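Local coordinates for protein methyltransferase (Pectobacterium atrosepticum SCRI1043, PDB 2P7I) that probably transfers methyl groups from S-adenosylmethionine to a substrate not yet identified, as a member of the class I methyltransferase superfamily, at residues 138-150 and 168-182. Sequence-based numbering, arbitrary orientation. Where two conformers were deposited one is given.
Sequences FLVCPNANAVSRQ and EFAHGHRCTYALDTL
The C-terminal end of strand 135-142, in the sheet of a Rossmann-like methyltransferase domain, meets the loop leading into helix 179-188 through one backbone bond: Ala144 N donates to Tyr177 O at 2.8 Å. Beside it, water 1 accepts from Tyr177 N and donates to Pro142 O, so the facing backbones are joined directly and through solvent. Ala144 CB lies 4.1 Å from Ala178 CB and also packs against Thr176 CG2.

Deeper along the strand the contact turns apolar. Leu139 and Leu182 reach toward each other tip to tip, CD2 to CD1 at 3.8 Å, and Cys141 SG lies obliquely to the Tyr177 ring, 3.8 Å from CD2. Leu182 CD1 sits over the centre of one face of that ring, while the hydroxyl hydrogen-bonds Asp185.

Beyond the strand, Asn143 forms an Asx turn, its OD1 taking the N-H of Asn145 from above the carbonyl plane. The CB bond of Asn143 points away from 168-182, but CG, anti to the backbone N (chi1 -178°), brings OD1 back to 3.8 Å from Ala178 CA, where water 2 links it to Leu179 N; ND2 is held by the carbonyls of Asp235 and Cys237.

At the far end Arg149, extended from CG to NE, grips Glu168 end-on in a salt bridge, NH1 to OE2 at 2.7 Å and NH2 to OE1 at 3.1 Å, with the two planes only 23° apart. Thr176 CG2 lies over one face of the guanidinium, toward its rim, and NE binds Asn161 O, which helps fix the group's rotation. The junction is built on the fifth strand of a sheet ordered 3-2-1-4-5-7-6, whose antiparallel strand 237-245 marks the class I methyltransferase fold.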
loop_
_atom_site.group_PDB
_atom_site.type_symbol
_atom_site.label_atom_id
_atom_site.label_comp_id
_atom_site.label_asym_id
_atom_site.label_seq_id
_atom_site.Cartn_x
_atom_site.Cartn_y
_atom_site.Cartn_z
ATOM N N PHE B 138 23.855 5.392 6.519
ATOM C CA PHE B 138 22.559 5.132 7.125
ATOM C C PHE B 138 21.795 6.426 7.184
ATOM O O PHE B 138 21.935 7.223 8.137
ATOM C CB PHE B 138 22.745 4.530 8.496
ATOM C CG PHE B 138 23.451 3.215 8.463
ATOM C CD1 PHE B 138 24.834 3.163 8.291
ATOM C CD2 PHE B 138 22.738 2.025 8.608
ATOM C CE1 PHE B 138 25.498 1.944 8.212
ATOM C CE2 PHE B 138 23.380 0.802 8.563
ATOM C CZ PHE B 138 24.766 0.750 8.342
ATOM N N LEU B 139 20.949 6.611 6.184
ATOM C CA LEU B 139 20.230 7.855 5.956
ATOM C C LEU B 139 18.768 7.742 6.367
ATOM O O LEU B 139 18.010 7.029 5.759
ATOM C CB LEU B 139 20.308 8.263 4.460
ATOM C CG LEU B 139 19.566 9.525 4.039
ATOM C CD1 LEU B 139 20.110 10.764 4.804
ATOM C CD2 LEU B 139 19.739 9.741 2.513
ATOM N N VAL B 140 18.390 8.457 7.416
ATOM C CA VAL B 140 17.021 8.305 7.964
ATOM C C VAL B 140 16.416 9.681 8.162
ATOM O O VAL B 140 17.025 10.519 8.746
ATOM C CB VAL B 140 16.978 7.494 9.281
ATOM C CG1 VAL B 140 15.554 7.388 9.812
ATOM C CG2 VAL B 140 17.563 6.094 9.088
ATOM N N CYS B 141 15.181 9.870 7.685
ATOM C CA CYS B 141 14.449 11.105 7.877
ATOM C C CYS B 141 12.996 10.830 8.262
ATOM O O CYS B 141 12.441 9.773 7.916
ATOM C CB CYS B 141 14.434 11.886 6.566
ATOM S SG CYS B 141 16.042 12.538 6.065
ATOM N N PRO B 142 12.347 11.801 8.910
ATOM C CA PRO B 142 10.915 11.714 9.155
ATOM C C PRO B 142 10.152 11.644 7.826
ATOM O O PRO B 142 10.505 12.294 6.862
ATOM C CB PRO B 142 10.602 13.006 9.931
ATOM C CG PRO B 142 11.769 13.574 10.251
ATOM C CD PRO B 142 12.899 13.032 9.458
ATOM N N ASN B 143 9.157 10.790 7.756
ATOM C CA ASN B 143 8.443 10.524 6.529
ATOM C C ASN B 143 7.187 11.348 6.361
ATOM O O ASN B 143 6.269 11.293 7.195
ATOM C CB ASN B 143 8.086 9.051 6.554
ATOM C CG ASN B 143 7.369 8.580 5.339
ATOM O OD1 ASN B 143 7.475 9.179 4.250
ATOM N ND2 ASN B 143 6.684 7.453 5.477
ATOM N N ALA B 144 7.104 12.027 5.234
ATOM C CA ALA B 144 5.924 12.787 4.868
ATOM C C ALA B 144 4.688 11.939 4.833
ATOM O O ALA B 144 3.580 12.431 5.068
ATOM C CB ALA B 144 6.137 13.452 3.508
ATOM N N ASN B 145 4.826 10.686 4.379
ATOM C CA ASN B 145 3.696 9.845 4.117
ATOM C C ASN B 145 3.358 8.925 5.286
ATOM O O ASN B 145 2.578 8.029 5.134
ATOM C CB ASN B 145 3.902 9.031 2.863
ATOM C CG ASN B 145 4.103 9.888 1.663
ATOM O OD1 ASN B 145 3.782 11.071 1.687
ATOM N ND2 ASN B 145 4.630 9.299 0.590
ATOM N N ALA B 146 3.946 9.150 6.452
ATOM C CA ALA B 146 3.580 8.387 7.622
ATOM C C ALA B 146 2.083 8.463 7.855
ATOM O O ALA B 146 1.469 9.522 7.652
ATOM C CB ALA B 146 4.294 8.968 8.859
ATOM N N VAL B 147 1.496 7.366 8.330
ATOM C CA VAL B 147 0.058 7.314 8.541
ATOM C C VAL B 147 -0.452 8.430 9.414
ATOM O O VAL B 147 -1.382 9.127 9.026
ATOM C CB VAL B 147 -0.430 5.951 9.051
ATOM C CG1 VAL B 147 -1.935 6.013 9.489
ATOM C CG2 VAL B 147 -0.271 4.949 7.980
ATOM N N SER B 148 0.167 8.604 10.563
ATOM C CA SER B 148 -0.215 9.665 11.483
ATOM C C SER B 148 -0.223 11.030 10.806
ATOM O O SER B 148 -1.152 11.828 11.012
ATOM C CB SER B 148 0.724 9.655 12.684
ATOM O OG SER B 148 2.062 9.795 12.256
ATOM N N ARG B 149 0.793 11.312 10.005
ATOM C CA ARG B 149 0.908 12.583 9.314
ATOM C C ARG B 149 -0.166 12.745 8.245
ATOM O O ARG B 149 -0.762 13.812 8.108
ATOM C CB ARG B 149 2.280 12.749 8.694
ATOM C CG ARG B 149 2.552 14.199 8.330
ATOM C CD ARG B 149 3.906 14.369 7.734
ATOM N NE ARG B 149 4.120 15.745 7.292
ATOM C CZ ARG B 149 4.525 16.721 8.090
ATOM N NH1 ARG B 149 4.765 16.485 9.355
ATOM N NH2 ARG B 149 4.725 17.921 7.601
ATOM N N GLN B 150 -0.447 11.663 7.522
ATOM C CA GLN B 150 -1.507 11.677 6.539
ATOM C C GLN B 150 -2.878 11.958 7.173
ATOM O O GLN B 150 -3.690 12.672 6.608
ATOM C CB GLN B 150 -1.540 10.334 5.762
ATOM C CG GLN B 150 -0.286 10.157 4.865
ATOM C CD GLN B 150 -0.528 9.247 3.682
ATOM O OE1 GLN B 150 -1.406 9.516 2.862
ATOM N NE2 GLN B 150 0.303 8.202 3.544
ATOM N N GLU B 168 7.453 23.018 12.624
ATOM C CA GLU B 168 8.555 22.292 12.012
ATOM C C GLU B 168 9.599 23.248 11.509
ATOM O O GLU B 168 10.806 23.083 11.772
ATOM C CB GLU B 168 8.050 21.417 10.871
ATOM C CG GLU B 168 7.370 20.212 11.405
ATOM C CD GLU B 168 6.489 19.502 10.395
ATOM O OE1 GLU B 168 6.361 19.945 9.222
ATOM O OE2 GLU B 168 5.885 18.511 10.829
ATOM N N PHE B 169 9.155 24.274 10.817
ATOM C CA PHE B 169 10.123 25.222 10.304
ATOM C C PHE B 169 10.904 25.884 11.443
ATOM O O PHE B 169 12.127 26.113 11.339
ATOM C CB PHE B 169 9.449 26.278 9.470
ATOM C CG PHE B 169 10.415 27.211 8.826
ATOM C CD1 PHE B 169 10.874 28.306 9.500
ATOM C CD2 PHE B 169 10.866 26.981 7.538
ATOM C CE1 PHE B 169 11.763 29.175 8.906
ATOM C CE2 PHE B 169 11.755 27.839 6.932
ATOM C CZ PHE B 169 12.207 28.939 7.617
ATOM N N ALA B 170 10.193 26.163 12.525
ATOM C CA ALA B 170 10.775 26.803 13.701
ATOM C C ALA B 170 11.842 25.918 14.298
ATOM O O ALA B 170 12.848 26.385 14.789
ATOM C CB ALA B 170 9.677 27.086 14.763
ATOM N N HIS B 171 11.614 24.616 14.258
ATOM C CA HIS B 171 12.552 23.648 14.803
ATOM C C HIS B 171 13.749 23.412 13.866
ATOM O O HIS B 171 14.691 22.716 14.244
ATOM C CB HIS B 171 11.777 22.368 15.069
ATOM C CG HIS B 171 12.606 21.220 15.546
ATOM N ND1 HIS B 171 13.052 21.111 16.845
ATOM C CD2 HIS B 171 13.010 20.092 14.912
ATOM C CE1 HIS B 171 13.725 19.982 16.984
ATOM N NE2 HIS B 171 13.714 19.344 15.825
ATOM N N GLY B 172 13.682 23.968 12.651
ATOM C CA GLY B 172 14.788 23.966 11.690
ATOM C C GLY B 172 14.562 23.134 10.440
ATOM O O GLY B 172 15.431 23.052 9.590
ATOM N N HIS B 173 13.402 22.514 10.309
ATOM C CA HIS B 173 13.117 21.740 9.101
ATOM C C HIS B 173 13.045 22.619 7.869
ATOM O O HIS B 173 12.392 23.649 7.885
ATOM C CB HIS B 173 11.771 21.059 9.270
ATOM C CG HIS B 173 11.815 19.909 10.208
ATOM N ND1 HIS B 173 10.892 18.899 10.190
ATOM C CD2 HIS B 173 12.683 19.612 11.203
ATOM C CE1 HIS B 173 11.178 18.024 11.137
ATOM N NE2 HIS B 173 12.260 18.440 11.770
ATOM N N ARG B 174 13.657 22.180 6.774
ATOM C CA ARG B 174 13.565 22.885 5.498
ATOM C C ARG B 174 12.863 22.024 4.442
ATOM O O ARG B 174 12.637 22.483 3.328
ATOM C CB ARG B 174 14.950 23.314 5.029
ATOM C CG ARG B 174 15.647 24.328 5.983
ATOM C CD ARG B 174 14.829 25.610 6.065
ATOM N NE ARG B 174 15.277 26.586 7.078
ATOM C CZ ARG B 174 14.779 26.716 8.312
ATOM N NH1 ARG B 174 13.805 25.929 8.784
ATOM N NH2 ARG B 174 15.280 27.664 9.101
ATOM N N CYS B 175 12.517 20.793 4.808
ATOM C CA CYS B 175 11.927 19.818 3.884
ATOM C C CYS B 175 11.205 18.774 4.715
ATOM O O CYS B 175 11.575 18.544 5.885
ATOM C CB CYS B 175 13.055 19.179 3.075
ATOM S SG CYS B 175 12.600 17.947 1.793
ATOM N N THR B 176 10.264 18.086 4.096
ATOM C CA THR B 176 9.677 16.937 4.706
ATOM C C THR B 176 9.790 15.903 3.626
ATOM O O THR B 176 9.008 15.925 2.652
ATOM C CB THR B 176 8.221 17.161 5.062
ATOM O OG1 THR B 176 8.097 18.345 5.886
ATOM C CG2 THR B 176 7.672 15.969 5.925
ATOM N N TYR B 177 10.794 15.050 3.767
ATOM C CA TYR B 177 11.047 13.999 2.795
ATOM C C TYR B 177 10.023 12.907 2.773
ATOM O O TYR B 177 9.425 12.551 3.760
ATOM C CB TYR B 177 12.392 13.337 3.077
ATOM C CG TYR B 177 13.599 14.189 2.657
ATOM C CD1 TYR B 177 13.928 14.345 1.322
ATOM C CD2 TYR B 177 14.376 14.852 3.602
ATOM C CE1 TYR B 177 15.033 15.108 0.930
ATOM C CE2 TYR B 177 15.469 15.607 3.220
ATOM C CZ TYR B 177 15.799 15.718 1.896
ATOM O OH TYR B 177 16.878 16.454 1.499
ATOM N N ALA B 178 9.890 12.336 1.600
ATOM C CA ALA B 178 9.258 11.005 1.411
ATOM C C ALA B 178 10.301 10.172 0.652
ATOM O O ALA B 178 11.383 10.691 0.267
ATOM C CB ALA B 178 7.934 11.130 0.616
ATOM N N LEU B 179 10.004 8.913 0.397
ATOM C CA LEU B 179 10.974 8.056 -0.298
ATOM C C LEU B 179 11.359 8.602 -1.658
ATOM O O LEU B 179 12.509 8.446 -2.110
ATOM C CB LEU B 179 10.466 6.632 -0.363
ATOM C CG LEU B 179 10.588 5.801 0.929
ATOM C CD1 LEU B 179 9.617 4.657 0.913
ATOM C CD2 LEU B 179 11.996 5.268 1.076
ATOM N N ASP B 180 10.431 9.264 -2.334
ATOM C CA ASP B 180 10.732 9.769 -3.659
ATOM C C ASP B 180 11.779 10.890 -3.651
ATOM O O ASP B 180 12.780 10.858 -4.430
ATOM C CB ASP B 180 9.443 10.115 -4.464
ATOM C CG ASP B 180 8.675 11.347 -3.950
ATOM O OD1 ASP B 180 8.478 11.492 -2.725
ATOM O OD2 ASP B 180 8.193 12.143 -4.792
ATOM N N THR B 181 11.592 11.879 -2.776
ATOM C CA THR B 181 12.461 13.017 -2.759
ATOM C C THR B 181 13.772 12.701 -2.039
ATOM O O THR B 181 14.819 13.244 -2.357
ATOM C CB THR B 181 11.757 14.208 -2.053
ATOM O OG1 THR B 181 11.195 13.757 -0.807
ATOM C CG2 THR B 181 10.632 14.782 -2.965
ATOM N N LEU B 182 13.714 11.847 -1.028
ATOM C CA LEU B 182 14.941 11.386 -0.367
ATOM C C LEU B 182 15.893 10.611 -1.314
ATOM O O LEU B 182 17.057 10.927 -1.387
ATOM C CB LEU B 182 14.591 10.573 0.897
ATOM C CG LEU B 182 15.765 10.270 1.860
ATOM C CD1 LEU B 182 16.444 11.552 2.362
ATOM C CD2 LEU B 182 15.293 9.388 3.089
HETATM O O HOH W 1 11.948 14.595 6.293
HETATM O O HOH W 2 7.887 7.776 1.799
HETATM O O HOH W 3 5.508 10.583 -2.136
#